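Local coordinates for extracellular solute-binding protein, family 5 (Chelativorans sp., PDB 6WM6) that binds EDTA and other aminopolycarboxylates in the periplasm, probably handing them to an ABC transporter for uptake, at residues A[67-71]-A[72-76]. Sequence-based numbering, arbitrary orientation.
With SO4 (sulfate ion), chain B; SO4 (sulfate ion), chain C.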
# COMPACT_ATOMS: atom_id res chain seq x y z
N LEU A 67 14.12 2.58 -3.33
CA LEU A 67 14.02 1.64 -4.44
C LEU A 67 13.49 0.28 -4.02
O LEU A 67 12.96 -0.45 -4.87
CB LEU A 67 15.39 1.47 -5.10
CG LEU A 67 15.98 2.74 -5.72
CD1 LEU A 67 17.32 2.45 -6.37
CD2 LEU A 67 15.02 3.33 -6.73
N GLY A 68 13.59 -0.08 -2.75
CA GLY A 68 13.08 -1.35 -2.27
C GLY A 68 11.63 -1.34 -1.84
O GLY A 68 11.08 -2.40 -1.55
N ASN A 69 10.99 -0.18 -1.82
CA ASN A 69 9.64 -0.05 -1.27
C ASN A 69 8.61 -0.50 -2.31
O ASN A 69 8.11 0.29 -3.10
CB ASN A 69 9.38 1.39 -0.86
CG ASN A 69 7.95 1.63 -0.44
OD1 ASN A 69 7.43 0.91 0.38
ND2 ASN A 69 7.32 2.65 -1.03
N ASN A 70 8.29 -1.78 -2.29
CA ASN A 70 7.19 -2.31 -3.09
C ASN A 70 6.71 -3.61 -2.44
O ASN A 70 7.38 -4.19 -1.57
CB ASN A 70 7.56 -2.47 -4.56
CG ASN A 70 8.62 -3.52 -4.79
OD1 ASN A 70 8.47 -4.69 -4.40
ND2 ASN A 70 9.70 -3.14 -5.46
N ALA A 71 5.54 -4.07 -2.87
CA ALA A 71 4.92 -5.22 -2.22
C ALA A 71 5.72 -6.51 -2.43
O ALA A 71 5.63 -7.42 -1.59
CB ALA A 71 3.49 -5.41 -2.72
N VAL A 72 6.47 -6.64 -3.51
CA VAL A 72 7.27 -7.84 -3.71
C VAL A 72 8.40 -7.93 -2.69
O VAL A 72 8.60 -8.96 -2.03
CB VAL A 72 7.81 -7.92 -5.16
CG1 VAL A 72 8.79 -9.07 -5.31
CG2 VAL A 72 6.64 -8.06 -6.12
N VAL A 73 9.19 -6.85 -2.55
CA VAL A 73 10.26 -6.87 -1.57
C VAL A 73 9.69 -7.06 -0.17
O VAL A 73 10.27 -7.75 0.67
CB VAL A 73 11.11 -5.58 -1.68
CG1 VAL A 73 12.24 -5.59 -0.67
CG2 VAL A 73 11.66 -5.45 -3.09
N ARG A 74 8.56 -6.43 0.11
CA ARG A 74 7.93 -6.57 1.42
C ARG A 74 7.55 -8.03 1.66
O ARG A 74 7.82 -8.58 2.73
CB ARG A 74 6.72 -5.64 1.49
CG ARG A 74 6.36 -5.20 2.89
CD ARG A 74 5.28 -4.11 2.90
NE ARG A 74 5.70 -2.91 2.19
CZ ARG A 74 5.16 -2.45 1.06
NH1 ARG A 74 4.16 -3.07 0.48
NH2 ARG A 74 5.66 -1.35 0.52
N THR A 75 6.91 -8.66 0.68
CA THR A 75 6.49 -10.06 0.81
C THR A 75 7.68 -10.99 1.03
O THR A 75 7.65 -11.86 1.90
CB THR A 75 5.68 -10.46 -0.43
OG1 THR A 75 4.44 -9.74 -0.41
CG2 THR A 75 5.36 -11.95 -0.45
N VAL A 76 8.73 -10.82 0.24
CA VAL A 76 9.86 -11.75 0.28
C VAL A 76 10.68 -11.58 1.55
O VAL A 76 11.32 -12.53 2.01
CB VAL A 76 10.71 -11.56 -0.98
CG1 VAL A 76 12.01 -12.31 -0.88
CG2 VAL A 76 9.93 -12.02 -2.21
S SO4 B . 3.34 -1.34 -5.02
O1 SO4 B . 3.60 -2.22 -3.88
O2 SO4 B . 3.68 -2.05 -6.25
O3 SO4 B . 1.90 -0.96 -5.05
O4 SO4 B . 4.17 -0.15 -4.90
S SO4 C . 3.60 3.79 -1.30
O1 SO4 C . 3.89 2.99 -0.11
O2 SO4 C . 4.48 3.34 -2.38
O3 SO4 C . 2.21 3.57 -1.71
O4 SO4 C . 3.85 5.19 -1.02
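Asn70 turns its carboxamide back over the first turn of helix 71-77, where OD1 accepts a nearly straight hydrogen bond from Val73 N (2.9 Å, 169° at the hydrogen). CG stands between the backbone N and the carbonyl carbon (chi1 66°), which swings the short amide in front of the amide of Val73. Asparagine suits this place because its oxygen substitutes for the carbonyl of a missing preceding turn. The side chain crosses that of Val73 at about a right angle, with OD1 3.5 Å from Val73 CG2, while Gly68 O approaches Val73 CB from the preceding loop.

The main-chain oxygen of Asn70 accepts from Arg74 N and lies 3.8 Å above the guanidinium plane, over its centre. Arg74 comes to this position by bending at chi3, which folds its end back past Asn70. At the guanidinium edge, NH2 gives Asn69 OD1 a weak hydrogen bond of 2.9 Å; the two side chains run alongside each other with their planes 59° apart. Arg74 NH1 donates to Gln549 O. Arginine suits the place because its long chain carries several N-H groups on one flat end, serving Asn69 and Gln549 together.

At the next residue, Ala71 O takes two hydrogen bonds from Thr75, from N and from OG1 (2.9 Å), which arrive on opposite faces of the carbonyl plane. Threonine's short hydroxyl, set beside its own backbone N, reaches the carbonyl that the N-H already uses, while Thr75 also packs on Phe254 of strand 251-256.

Two sulfates, probably from the crystallisation liquor, lie nearby: Ala71 N binds O1 of the chain B ion at 2.9 Å, and Asn69 ND2 makes a weak bond to the other. The Asn70 OD1 to Val73 N bond makes this an asparagine N-cap, which follows an inverse gamma turn centred on Asn69.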